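Local structure of putative lipase/esterase (Lactobacillus plantarum WCFS1, 3BXP) at residues V157-L160 against T161-F164; Q215-Q219 against H220-T224. The protein probably hydrolyses carboxylic ester bonds, as a lipase- or esterase-like enzyme of the alpha/beta-hydrolase fold. One frame throughout, in Å; residues are numbered along the deposited sequence.

Interaction 1: residues V157-L160 against T161-F164; sequences VIDL and TAGF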
ATOM      1  N   VAL B 157      15.370   1.560   1.810  1.00 20.83           N
ATOM      2  CA  VAL B 157      16.222   1.534   0.618  1.00 18.94           C
ATOM      3  C   VAL B 157      16.203   0.115   0.086  1.00 19.84           C
ATOM      4  O   VAL B 157      16.408  -0.852   0.845  1.00 20.23           O
ATOM      5  CB  VAL B 157      17.644   2.006   0.917  1.00 16.47           C
ATOM      6  CG1 VAL B 157      18.572   1.798  -0.297  1.00 18.26           C
ATOM      7  CG2 VAL B 157      17.666   3.482   1.440  1.00 20.03           C
ATOM      8  N   ILE B 158      15.978  -0.046  -1.219  1.00 20.81           N
ATOM      9  CA  ILE B 158      15.802  -1.360  -1.798  1.00 19.46           C
ATOM     10  C   ILE B 158      16.747  -1.564  -2.967  1.00 19.07           C
ATOM     11  O   ILE B 158      17.314  -2.661  -3.154  1.00 21.64           O
ATOM     12  CB  ILE B 158      14.345  -1.539  -2.305  1.00 20.88           C
ATOM     13  CG1 ILE B 158      13.383  -1.612  -1.092  1.00 21.33           C
ATOM     14  CG2 ILE B 158      14.179  -2.736  -3.257  1.00 22.97           C
ATOM     15  CD1 ILE B 158      13.642  -2.861  -0.091  1.00 19.06           C
ATOM     16  N   ASP B 159      16.872  -0.531  -3.786  1.00 18.10           N
ATOM     17  CA  ASP B 159      17.697  -0.611  -5.025  1.00 17.11           C
ATOM     18  C   ASP B 159      18.667   0.551  -5.073  1.00 19.15           C
ATOM     19  O   ASP B 159      18.265   1.736  -5.150  1.00 22.23           O
ATOM     20  CB  ASP B 159      16.772  -0.718  -6.232  1.00 18.75           C
ATOM     21  CG  ASP B 159      17.503  -0.849  -7.562  1.00 18.30           C
ATOM     22  OD1 ASP B 159      18.714  -0.565  -7.657  1.00 22.19           O
ATOM     23  OD2 ASP B 159      16.804  -1.201  -8.560  1.00 20.21           O
ATOM     24  N   LEU B 160      19.956   0.213  -4.952  1.00 18.79           N
ATOM     25  CA  LEU B 160      21.024   1.199  -4.828  1.00 21.49           C
ATOM     26  C   LEU B 160      21.295   1.946  -6.119  1.00 24.51           C
ATOM     27  O   LEU B 160      22.167   2.810  -6.156  1.00 20.74           O
ATOM     28  CB  LEU B 160      22.332   0.559  -4.289  1.00 23.37           C
ATOM     29  CG  LEU B 160      22.232  -0.106  -2.917  1.00 24.63           C
ATOM     30  CD1 LEU B 160      23.617  -0.626  -2.480  1.00 22.56           C
ATOM     31  CD2 LEU B 160      21.686   0.860  -1.885  1.00 20.82           C
ATOM     32  N   THR B 161      20.517   1.623  -7.156  1.00 22.95           N
ATOM     33  CA  THR B 161      20.562   2.347  -8.414  1.00 26.73           C
ATOM     34  C   THR B 161      19.356   3.263  -8.594  1.00 24.67           C
ATOM     35  O   THR B 161      19.273   3.983  -9.568  1.00 30.29           O
ATOM     36  CB  THR B 161      20.612   1.420  -9.632  1.00 24.68           C
ATOM     37  OG1 THR B 161      19.332   0.787  -9.811  1.00 25.71           O
ATOM     38  CG2 THR B 161      21.753   0.349  -9.525  1.00 21.95           C
ATOM     39  N   ALA B 162      18.440   3.258  -7.638  1.00 23.86           N
ATOM     40  CA  ALA B 162      17.137   3.925  -7.795  1.00 24.52           C
ATOM     41  C   ALA B 162      17.061   5.374  -7.241  1.00 27.34           C
ATOM     42  O   ALA B 162      15.970   5.935  -7.058  1.00 32.18           O
ATOM     43  CB  ALA B 162      16.020   3.048  -7.188  1.00 22.53           C
ATOM     44  N   GLY B 163      18.205   5.990  -6.965  1.00 27.12           N
ATOM     45  CA  GLY B 163      18.211   7.383  -6.521  1.00 27.48           C
ATOM     46  C   GLY B 163      18.960   7.649  -5.235  1.00 27.57           C
ATOM     47  O   GLY B 163      19.448   8.765  -5.012  1.00 28.99           O
ATOM     48  N   PHE B 164      18.981   6.661  -4.349  1.00 27.42           N
ATOM     49  CA  PHE B 164      19.847   6.711  -3.183  1.00 27.17           C
ATOM     50  C   PHE B 164      20.720   5.493  -3.177  1.00 26.73           C
ATOM     51  O   PHE B 164      20.178   4.376  -3.178  1.00 29.25           O
ATOM     52  CB  PHE B 164      19.086   6.737  -1.841  1.00 28.60           C
ATOM     53  CG  PHE B 164      20.024   6.726  -0.674  1.00 28.53           C
ATOM     54  CD1 PHE B 164      20.487   7.914  -0.149  1.00 30.58           C
ATOM     55  CD2 PHE B 164      20.534   5.525  -0.178  1.00 28.09           C
ATOM     56  CE1 PHE B 164      21.415   7.915   0.885  1.00 23.49           C
ATOM     57  CE2 PHE B 164      21.466   5.523   0.853  1.00 28.41           C
ATOM     58  CZ  PHE B 164      21.896   6.712   1.379  1.00 25.18           C
TER
HETATM   59  O   HOH W   1      17.628   4.074  -3.670  1.00 24.00           O
HETATM   60  O   HOH W   2      21.027   5.507  -7.011  1.00 28.90           O

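Interaction 2: residues Q215-Q219 against H220-T224; sequences QAMLQ and HQVAT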
ATOM      1  N   GLN B 215       6.505  -5.101  -5.851  1.00 18.92           N
ATOM      2  CA  GLN B 215       6.226  -5.703  -7.140  1.00 18.58           C
ATOM      3  C   GLN B 215       6.742  -7.119  -7.179  1.00 20.31           C
ATOM      4  O   GLN B 215       6.059  -8.046  -7.577  1.00 20.79           O
ATOM      5  CB  GLN B 215       6.860  -4.867  -8.251  1.00 20.73           C
ATOM      6  CG  GLN B 215       6.854  -5.506  -9.636  1.00 18.08           C
ATOM      7  CD  GLN B 215       8.016  -6.460  -9.884  1.00 21.16           C
ATOM      8  OE1 GLN B 215       9.154  -6.203  -9.477  1.00 22.79           O
ATOM      9  NE2 GLN B 215       7.728  -7.565 -10.552  1.00 17.64           N
ATOM     10  N   ALA B 216       7.974  -7.279  -6.722  1.00 18.68           N
ATOM     11  CA  ALA B 216       8.687  -8.571  -6.871  1.00 20.26           C
ATOM     12  C   ALA B 216       8.071  -9.608  -5.954  1.00 17.58           C
ATOM     13  O   ALA B 216       7.953 -10.775  -6.307  1.00 19.19           O
ATOM     14  CB  ALA B 216      10.205  -8.394  -6.523  1.00 18.72           C
HETATM   15  N   MSE B 217       7.705  -9.172  -4.751  1.00 19.26           N
HETATM   16  CA  MSE B 217       7.075 -10.075  -3.824  1.00 17.24           C
HETATM   17  C   MSE B 217       5.754 -10.574  -4.348  1.00 21.31           C
HETATM   18  O   MSE B 217       5.453 -11.788  -4.232  1.00 20.98           O
HETATM   19  CB  MSE B 217       6.833  -9.391  -2.470  1.00 19.12           C
HETATM   20  CG  MSE B 217       8.076  -9.144  -1.716  1.00 21.05           C
HETATM   21 SE   MSE B 217       8.923 -10.682  -0.900  0.75 19.00          SE
HETATM   22  CE  MSE B 217       8.046 -10.579   0.788  1.00 20.86           C
ATOM     23  N   LEU B 218       4.960  -9.647  -4.892  1.00 21.76           N
ATOM     24  CA  LEU B 218       3.650  -9.983  -5.414  1.00 20.66           C
ATOM     25  C   LEU B 218       3.836 -10.856  -6.647  1.00 22.75           C
ATOM     26  O   LEU B 218       3.027 -11.755  -6.912  1.00 22.65           O
ATOM     27  CB  LEU B 218       2.830  -8.725  -5.782  1.00 21.33           C
ATOM     28  CG  LEU B 218       2.294  -7.814  -4.680  1.00 24.38           C
ATOM     29  CD1 LEU B 218       1.842  -6.446  -5.264  1.00 25.55           C
ATOM     30  CD2 LEU B 218       1.170  -8.494  -3.943  1.00 27.26           C
ATOM     31  N   GLN B 219       4.874 -10.599  -7.422  1.00 22.32           N
ATOM     32  CA  GLN B 219       5.130 -11.416  -8.617  1.00 23.52           C
ATOM     33  C   GLN B 219       5.361 -12.912  -8.246  1.00 23.95           C
ATOM     34  O   GLN B 219       4.919 -13.835  -8.941  1.00 28.10           O
ATOM     35  CB  GLN B 219       6.314 -10.829  -9.399  1.00 23.58           C
ATOM     36  CG  GLN B 219       6.694 -11.547 -10.712  1.00 30.62           C
ATOM     37  CD  GLN B 219       5.581 -11.546 -11.773  1.00 40.99           C
ATOM     38  OE1 GLN B 219       4.908 -10.531 -12.019  1.00 36.78           O
ATOM     39  NE2 GLN B 219       5.408 -12.690 -12.433  1.00 40.54           N
ATOM     40  N   HIS B 220       5.992 -13.131  -7.116  1.00 23.60           N
ATOM     41  CA  HIS B 220       6.345 -14.469  -6.636  1.00 21.11           C
ATOM     42  C   HIS B 220       5.339 -14.968  -5.614  1.00 23.57           C
ATOM     43  O   HIS B 220       5.548 -16.003  -4.966  1.00 25.72           O
ATOM     44  CB  HIS B 220       7.755 -14.442  -6.060  1.00 25.09           C
ATOM     45  CG  HIS B 220       8.815 -14.306  -7.111  1.00 22.71           C
ATOM     46  ND1 HIS B 220       9.483 -13.129  -7.365  1.00 28.12           N
ATOM     47  CD2 HIS B 220       9.303 -15.213  -7.991  1.00 25.87           C
ATOM     48  CE1 HIS B 220      10.320 -13.311  -8.369  1.00 26.09           C
ATOM     49  NE2 HIS B 220      10.234 -14.561  -8.764  1.00 26.52           N
ATOM     50  N   GLN B 221       4.248 -14.229  -5.527  1.00 25.95           N
ATOM     51  CA  GLN B 221       3.100 -14.530  -4.657  1.00 26.36           C
ATOM     52  C   GLN B 221       3.467 -14.782  -3.213  1.00 25.45           C
ATOM     53  O   GLN B 221       2.883 -15.641  -2.538  1.00 29.17           O
ATOM     54  CB  GLN B 221       2.302 -15.695  -5.222  1.00 30.49           C
ATOM     55  CG  GLN B 221       1.626 -15.335  -6.515  1.00 27.75           C
ATOM     56  CD  GLN B 221       0.651 -16.383  -6.980  1.00 49.11           C
ATOM     57  OE1 GLN B 221       0.905 -17.584  -6.863  1.00 54.54           O
ATOM     58  NE2 GLN B 221      -0.478 -15.935  -7.520  1.00 58.59           N
ATOM     59  N   VAL B 222       4.408 -13.998  -2.715  1.00 22.30           N
ATOM     60  CA  VAL B 222       4.769 -14.052  -1.309  1.00 19.63           C
ATOM     61  C   VAL B 222       3.787 -13.200  -0.554  1.00 18.61           C
ATOM     62  O   VAL B 222       3.457 -12.108  -1.011  1.00 21.79           O
ATOM     63  CB  VAL B 222       6.209 -13.589  -1.062  1.00 25.88           C
ATOM     64  CG1 VAL B 222       6.497 -13.504   0.436  1.00 20.91           C
ATOM     65  CG2 VAL B 222       7.174 -14.493  -1.781  1.00 22.05           C
ATOM     66  N   ALA B 223       3.347 -13.677   0.612  1.00 17.13           N
ATOM     67  CA  ALA B 223       2.451 -12.891   1.453  1.00 18.54           C
ATOM     68  C   ALA B 223       3.045 -11.511   1.757  1.00 21.63           C
ATOM     69  O   ALA B 223       4.135 -11.375   2.334  1.00 18.33           O
ATOM     70  CB  ALA B 223       2.136 -13.574   2.739  1.00 21.83           C
ATOM     71  N   THR B 224       2.296 -10.479   1.417  1.00 20.54           N
ATOM     72  CA  THR B 224       2.829  -9.121   1.470  1.00 19.03           C
ATOM     73  C   THR B 224       1.685  -8.138   1.751  1.00 20.14           C
ATOM     74  O   THR B 224       0.592  -8.257   1.174  1.00 23.05           O
ATOM     75  CB  THR B 224       3.502  -8.705   0.133  1.00 22.37           C
ATOM     76  OG1 THR B 224       4.517  -9.636  -0.222  1.00 26.09           O
ATOM     77  CG2 THR B 224       4.141  -7.300   0.204  1.00 22.41           C
TER

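Interaction 1: residues V157-L160 against T161-F164
A type I beta turn from D159 to A162, overlaid by an Asx turn, brings D159 back against T161 and A162. The backbone closure is the bond from A162 N to D159 O, 2.9 Å long, with the donor well above the carbonyl plane. The Asx turn adds a side-chain acceptor: T161 N donates to D159 OD1 at 2.9 Å, on the anti side of the carboxylate. T161 OG1 also donates to D159 OD1, at 2.6 Å, and both donors arrive from one face, the hydroxyl 35° out of the carboxylate plane. With CG opposite the backbone N and beside the carbonyl carbon (chi1 -178°), the D159 carboxylate lies on the side of the chain that continues to T161, where both donors can reach OD1.

The turn belongs to the loop between strand 150-154 and helix 168-174 of the alpha/beta-hydrolase fold. Close by, V157 shares a backbone hydrogen bond with S117, in what is probably the nucleophile elbow. D159 OD2 is held by a salt bridge to K212 and a hydrogen bond from Q184, so both oxygens of this buried carboxylate are engaged. Replacing D159 by an alanine is likely to leave T161 N and OG1 without their shared acceptor and K212 without its charged mate, and to take from Q184 its carboxylate partner.

Past the turn, a water accepts from G163 N at 2.9 Å and donates to L160 O. G163 takes a phi of 127°, where a CB would jam against the carbonyl oxygen of A162. V157 and F164 then cross at about a right angle, CG2 of V157 lying 3.9 Å from CD2 of F164, obliquely to the ring.

Interaction 2: residues Q215-Q219 against H220-T224
Helix 208-219 stops in a Schellman motif that folds H220-T224 back over its last turn. V222 N reaches M217 O at 2.9 Å in a fairly straight bond (164° at the hydrogen), while the inner link from Q221 N to L218 O is weak at 3.1 Å. Q221, with a positive phi of 52°, is the C-prime residue whose left-handed backbone conformation reverses the chain. One residue earlier, H220 N still donates to A216 O at 3.2 Å, continuing the helical pattern.

The side chain of H220 returns to that same carbonyl. Its CG stands opposite the carbonyl carbon and beside the backbone N (chi1 -72°), which lets ND1 turn back along the helix and donate to A216 O at 3.0 Å. The oxygen sits at the ring edge, somewhat off the ring plane, and the two donors of H220 approach it from opposite faces of the carbonyl. A helix-end acceptor is thus gripped twice by one residue.

Beneath the reversal lies the apolar pairing often found in a Schellman motif. M217, a selenomethionine, bends at its second and third torsions so that CE comes within 3.3 Å of V222 CG1, tighter than usual van der Waals contact. T224 and M217 also cross obliquely: T224 OG1 lies 3.2 Å from M217 CB, at the root of the selenomethionine, and donates to V222 O at 2.8 Å.

V187 packs on A216, M217 and H220, and P189 also touches H220. L218 meets P207 of the second subunit. A223 is hydrogen-bonded through its backbone to A194, where strand 194-199 begins, and T224 opens strand 224-229, the outermost on that side of the chain's sheet, completing a beta-alpha-beta crossover.

The two interactions are worked examples of local closure, one a turn inside a loop and the other the end of a helix. From the N terminus, the chain leaves strand 150-154 and interaction 1 closes a turn within the loop that leads on to helix 168-174. It then runs through strand 194-199 and helix 208-219 before interaction 2 turns it into strand 224-229. The closures stand in series, neither nested nor crossed, and do not touch: their centres are 19 Å apart and their nearest atoms about 8 Å. Helix 208-219 relates them, since N209 and K212 near its start hold the loop of interaction 1, whereas its C-terminal turn forms half of interaction 2.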